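Local coordinates for cortical-lytic enzyme (Clostridium perfringens, PDB 5JIP), which probably acts as a lysozyme-type muramidase of glycoside hydrolase family 25, cutting the cortex peptidoglycan of the spore during germination, at residues S79-I93 with N129-T142. Residues are numbered along the deposited sequence; the frame is centred on the assembly and turned at random.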
# COMPACT_ATOMS: atom_id res chain seq x y z
N SER A 79 9.30 17.12 -27.94
CA SER A 79 10.07 18.23 -28.48
C SER A 79 10.82 18.90 -27.34
O SER A 79 10.68 18.53 -26.17
CB SER A 79 9.16 19.22 -29.22
OG SER A 79 8.52 20.13 -28.34
N LYS A 80 11.63 19.90 -27.70
CA LYS A 80 12.33 20.71 -26.70
C LYS A 80 11.39 21.66 -25.98
O LYS A 80 11.75 22.19 -24.92
CB LYS A 80 13.47 21.53 -27.34
CG LYS A 80 14.56 20.69 -27.98
CD LYS A 80 15.73 21.53 -28.50
CE LYS A 80 16.63 20.68 -29.38
NZ LYS A 80 17.84 21.41 -29.81
N ASP A 81 10.21 21.91 -26.52
CA ASP A 81 9.25 22.81 -25.88
C ASP A 81 8.34 22.00 -24.97
O ASP A 81 7.56 21.16 -25.43
CB ASP A 81 8.45 23.58 -26.93
CG ASP A 81 7.40 24.46 -26.30
OD1 ASP A 81 7.47 24.67 -25.08
OD2 ASP A 81 6.51 24.93 -27.02
N LEU A 82 8.43 22.25 -23.66
CA LEU A 82 7.67 21.44 -22.72
C LEU A 82 6.18 21.78 -22.72
O LEU A 82 5.38 20.96 -22.28
CB LEU A 82 8.26 21.60 -21.31
CG LEU A 82 9.67 21.03 -21.11
CD1 LEU A 82 10.11 21.35 -19.69
CD2 LEU A 82 9.74 19.52 -21.36
N ASP A 83 5.79 22.95 -23.25
CA ASP A 83 4.37 23.25 -23.38
C ASP A 83 3.66 22.21 -24.23
O ASP A 83 2.46 22.01 -24.06
CB ASP A 83 4.13 24.63 -24.02
CG ASP A 83 4.58 25.76 -23.14
OD1 ASP A 83 4.70 25.54 -21.91
OD2 ASP A 83 4.81 26.87 -23.66
N SER A 84 4.36 21.60 -25.19
CA SER A 84 3.70 20.60 -26.04
C SER A 84 3.39 19.32 -25.27
O SER A 84 2.49 18.57 -25.67
CB SER A 84 4.57 20.26 -27.27
OG SER A 84 5.77 19.62 -26.91
N ALA A 85 4.10 19.07 -24.16
CA ALA A 85 3.75 17.92 -23.33
C ALA A 85 2.44 18.16 -22.60
O ALA A 85 1.61 17.24 -22.48
CB ALA A 85 4.87 17.61 -22.35
N VAL A 86 2.23 19.39 -22.13
CA VAL A 86 0.96 19.75 -21.50
C VAL A 86 -0.17 19.70 -22.51
O VAL A 86 -1.25 19.19 -22.23
CB VAL A 86 1.07 21.14 -20.84
CG1 VAL A 86 -0.25 21.58 -20.26
CG2 VAL A 86 2.14 21.14 -19.78
N ILE A 87 0.06 20.24 -23.71
CA ILE A 87 -0.98 20.23 -24.74
C ILE A 87 -1.37 18.81 -25.10
O ILE A 87 -2.56 18.48 -25.21
CB ILE A 87 -0.51 21.00 -25.99
CG1 ILE A 87 -0.46 22.49 -25.66
CG2 ILE A 87 -1.40 20.68 -27.20
CD1 ILE A 87 0.34 23.27 -26.67
N GLN A 88 -0.38 17.95 -25.34
CA GLN A 88 -0.71 16.58 -25.73
C GLN A 88 -1.37 15.83 -24.59
O GLN A 88 -2.33 15.08 -24.82
CB GLN A 88 0.53 15.85 -26.21
CG GLN A 88 0.92 16.29 -27.63
CD GLN A 88 2.19 15.68 -28.11
OE1 GLN A 88 2.38 14.46 -28.06
NE2 GLN A 88 3.08 16.53 -28.61
N ALA A 89 -0.92 16.05 -23.35
CA ALA A 89 -1.61 15.41 -22.23
C ALA A 89 -3.06 15.86 -22.15
O ALA A 89 -3.98 15.05 -21.95
CB ALA A 89 -0.89 15.69 -20.91
N ASP A 90 -3.31 17.16 -22.31
CA ASP A 90 -4.69 17.64 -22.26
C ASP A 90 -5.51 17.06 -23.40
O ASP A 90 -6.69 16.76 -23.22
CB ASP A 90 -4.74 19.17 -22.30
CG ASP A 90 -4.35 19.81 -20.97
OD1 ASP A 90 -4.20 19.11 -19.95
OD2 ASP A 90 -4.20 21.04 -20.96
N GLN A 91 -4.91 16.92 -24.59
CA GLN A 91 -5.64 16.37 -25.73
C GLN A 91 -6.00 14.91 -25.50
O GLN A 91 -7.11 14.47 -25.81
CB GLN A 91 -4.81 16.51 -27.00
CG GLN A 91 -4.67 17.96 -27.52
CD GLN A 91 -3.57 18.11 -28.57
OE1 GLN A 91 -2.61 17.35 -28.60
NE2 GLN A 91 -3.71 19.10 -29.43
N PHE A 92 -5.04 14.15 -24.98
CA PHE A 92 -5.26 12.74 -24.66
C PHE A 92 -6.39 12.58 -23.64
O PHE A 92 -7.28 11.74 -23.81
CB PHE A 92 -3.94 12.17 -24.16
CG PHE A 92 -3.95 10.68 -23.88
CD1 PHE A 92 -4.68 9.79 -24.66
CD2 PHE A 92 -3.18 10.18 -22.84
CE1 PHE A 92 -4.64 8.43 -24.40
CE2 PHE A 92 -3.14 8.82 -22.58
CZ PHE A 92 -3.87 7.95 -23.35
N ILE A 93 -6.37 13.40 -22.59
CA ILE A 93 -7.41 13.39 -21.56
C ILE A 93 -8.78 13.60 -22.19
O ILE A 93 -9.76 12.95 -21.82
CB ILE A 93 -7.11 14.46 -20.50
CG1 ILE A 93 -5.92 14.01 -19.65
CG2 ILE A 93 -8.33 14.75 -19.61
CD1 ILE A 93 -5.33 15.12 -18.81
N ASN A 129 12.57 14.90 -19.67
CA ASN A 129 11.81 16.04 -19.16
C ASN A 129 10.44 16.16 -19.85
O ASN A 129 9.44 16.50 -19.21
CB ASN A 129 12.59 17.33 -19.34
CG ASN A 129 13.66 17.52 -18.29
OD1 ASN A 129 13.79 16.71 -17.36
ND2 ASN A 129 14.41 18.59 -18.42
N TRP A 130 10.39 15.91 -21.16
CA TRP A 130 9.12 16.00 -21.88
C TRP A 130 8.14 14.93 -21.41
O TRP A 130 6.98 15.22 -21.11
CB TRP A 130 9.37 15.89 -23.38
CG TRP A 130 8.17 16.19 -24.18
CD1 TRP A 130 7.83 17.39 -24.76
CD2 TRP A 130 7.10 15.28 -24.50
NE1 TRP A 130 6.62 17.27 -25.41
CE2 TRP A 130 6.16 15.99 -25.26
CE3 TRP A 130 6.86 13.93 -24.20
CZ2 TRP A 130 4.99 15.39 -25.76
CZ3 TRP A 130 5.70 13.35 -24.68
CH2 TRP A 130 4.78 14.07 -25.46
N ILE A 131 8.61 13.68 -21.30
CA ILE A 131 7.76 12.61 -20.79
C ILE A 131 7.28 12.92 -19.37
O ILE A 131 6.11 12.77 -19.05
CB ILE A 131 8.53 11.28 -20.82
CG1 ILE A 131 8.88 10.95 -22.26
CG2 ILE A 131 7.74 10.17 -20.10
CD1 ILE A 131 9.82 9.77 -22.36
N ASP A 132 8.21 13.35 -18.52
CA ASP A 132 7.91 13.64 -17.13
C ASP A 132 6.88 14.75 -17.00
O ASP A 132 6.01 14.72 -16.12
CB ASP A 132 9.23 14.01 -16.44
CG ASP A 132 9.21 13.81 -14.94
OD1 ASP A 132 8.39 13.03 -14.42
OD2 ASP A 132 10.07 14.44 -14.28
N ARG A 133 6.95 15.76 -17.88
CA ARG A 133 5.96 16.82 -17.84
C ARG A 133 4.60 16.31 -18.27
O ARG A 133 3.57 16.68 -17.68
CB ARG A 133 6.41 17.98 -18.76
CG ARG A 133 5.35 19.06 -18.97
CD ARG A 133 5.00 19.81 -17.68
NE ARG A 133 6.19 20.43 -17.11
CZ ARG A 133 6.60 21.67 -17.37
NH1 ARG A 133 7.71 22.14 -16.80
NH2 ARG A 133 5.92 22.45 -18.21
N PHE A 134 4.58 15.49 -19.31
CA PHE A 134 3.33 14.85 -19.75
C PHE A 134 2.74 14.05 -18.60
O PHE A 134 1.56 14.20 -18.26
CB PHE A 134 3.61 13.97 -20.96
CG PHE A 134 2.36 13.39 -21.61
CD1 PHE A 134 1.63 12.37 -21.00
CD2 PHE A 134 1.91 13.87 -22.83
CE1 PHE A 134 0.47 11.84 -21.60
CE2 PHE A 134 0.76 13.33 -23.44
CZ PHE A 134 0.05 12.32 -22.82
N ARG A 135 3.56 13.24 -17.95
CA ARG A 135 3.10 12.47 -16.79
C ARG A 135 2.53 13.37 -15.69
O ARG A 135 1.47 13.08 -15.12
CB ARG A 135 4.26 11.62 -16.27
CG ARG A 135 3.96 10.81 -15.01
CD ARG A 135 4.51 11.47 -13.78
NE ARG A 135 5.97 11.43 -13.79
CZ ARG A 135 6.73 10.48 -13.24
NH1 ARG A 135 6.17 9.48 -12.58
NH2 ARG A 135 8.06 10.55 -13.32
N ASP A 136 3.23 14.46 -15.35
CA ASP A 136 2.75 15.33 -14.28
C ASP A 136 1.39 15.93 -14.62
O ASP A 136 0.48 15.97 -13.78
CB ASP A 136 3.76 16.46 -14.00
CG ASP A 136 5.01 15.97 -13.27
OD1 ASP A 136 5.01 14.85 -12.74
OD2 ASP A 136 5.99 16.74 -13.24
N ARG A 137 1.23 16.44 -15.83
CA ARG A 137 -0.05 16.99 -16.24
C ARG A 137 -1.13 15.92 -16.24
O ARG A 137 -2.23 16.13 -15.72
CB ARG A 137 0.07 17.61 -17.63
CG ARG A 137 -1.21 18.27 -18.15
CD ARG A 137 -1.58 19.45 -17.30
NE ARG A 137 -2.55 20.30 -17.98
CZ ARG A 137 -2.78 21.57 -17.68
NH1 ARG A 137 -2.11 22.15 -16.67
NH2 ARG A 137 -3.68 22.24 -18.38
N PHE A 138 -0.83 14.77 -16.84
CA PHE A 138 -1.85 13.73 -16.98
C PHE A 138 -2.37 13.28 -15.62
O PHE A 138 -3.59 13.23 -15.39
CB PHE A 138 -1.30 12.53 -17.73
CG PHE A 138 -2.37 11.53 -18.03
CD1 PHE A 138 -3.14 11.66 -19.17
CD2 PHE A 138 -2.68 10.52 -17.12
CE1 PHE A 138 -4.16 10.78 -19.43
CE2 PHE A 138 -3.71 9.63 -17.37
CZ PHE A 138 -4.44 9.75 -18.52
N GLU A 139 -1.46 12.97 -14.70
CA GLU A 139 -1.86 12.44 -13.40
C GLU A 139 -2.51 13.50 -12.52
O GLU A 139 -3.46 13.22 -11.79
CB GLU A 139 -0.64 11.82 -12.71
CG GLU A 139 -0.10 10.64 -13.51
CD GLU A 139 0.89 9.77 -12.75
OE1 GLU A 139 1.51 10.25 -11.78
OE2 GLU A 139 1.06 8.58 -13.14
N GLU A 140 -2.02 14.74 -12.60
CA GLU A 140 -2.63 15.82 -11.84
C GLU A 140 -4.09 16.01 -12.25
O GLU A 140 -4.97 16.18 -11.41
CB GLU A 140 -1.79 17.08 -12.08
CG GLU A 140 -2.31 18.33 -11.50
CD GLU A 140 -2.27 19.44 -12.51
OE1 GLU A 140 -1.20 19.67 -13.15
OE2 GLU A 140 -3.33 20.06 -12.68
N LYS A 141 -4.36 15.93 -13.55
CA LYS A 141 -5.68 16.22 -14.07
C LYS A 141 -6.65 15.05 -13.91
O LYS A 141 -7.85 15.28 -13.74
CB LYS A 141 -5.57 16.60 -15.54
CG LYS A 141 -4.95 17.98 -15.78
CD LYS A 141 -5.94 19.09 -15.47
CE LYS A 141 -5.31 20.46 -15.65
NZ LYS A 141 -6.29 21.53 -15.37
N THR A 142 -6.16 13.81 -13.93
CA THR A 142 -7.04 12.65 -13.96
C THR A 142 -7.07 11.86 -12.66
O THR A 142 -8.02 11.12 -12.45
CB THR A 142 -6.63 11.69 -15.08
OG1 THR A 142 -5.34 11.12 -14.77
CG2 THR A 142 -6.62 12.40 -16.41
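Segments 83-93 and 129-142 of two neighbouring helices on the outside of the family 25 TIM-like barrel pack together; their axes approach to 8.1 Å and run in broadly the same direction at 41°, as expected for successive helices of a beta/alpha barrel. They follow strands 70-75 and 111-113, which pair in parallel beneath them. Small residues let the helices close in: Ala-85 and Ala-89 point at aromatic rings of the other helix. Ala-85 CB lies over one face of the Trp-130 indole, 3.6 Å from the centroid of its five-membered ring, and Ala-89 CB sits almost centrally over Phe-134, 3.8 Å from the centroid of the Phe-134 ring; both are CH-pi contacts. With CG anti to the backbone N (chi1 -173°), the Phe-134 ring swings across to helix 83-93, a knob in the hole formed by Ala-85, Gln-88, Ala-89 and Phe-92, and also rests on Leu-112 of the barrel strand. At the N-terminal end a hydrogen bond in the ring plane helps to set the rotation of the Trp-130 indole, NE1 giving its hydrogen to Ser-84 OG at 2.9 Å. That hydroxyl in turn donates to Asp-81 O at 2.8 Å, so the tryptophan is tied to the turn leading into helix 83-93. The Gln-88 amide meets the benzo edge of the same indole; Gln-88 OE1 is hydrogen-bonded to His-74 NE2 and Gln-88 NE2 to Lys-77 O. Farther along, Phe-92 and Phe-138 lie obliquely, CD2 of the former 3.6 Å from CE1 of the latter, while Ile-93 bridges Phe-138 and Thr-142. On the more exposed side, the Arg-137 guanidinium is layered between Lys-141 CE and Val-86 CG1 and grips Asp-90 side-on: NE reaches OD1 at 2.8 Å, nearly straight at 172°, and NH2 meets the syn lone pair of OD2 at 2.9 Å.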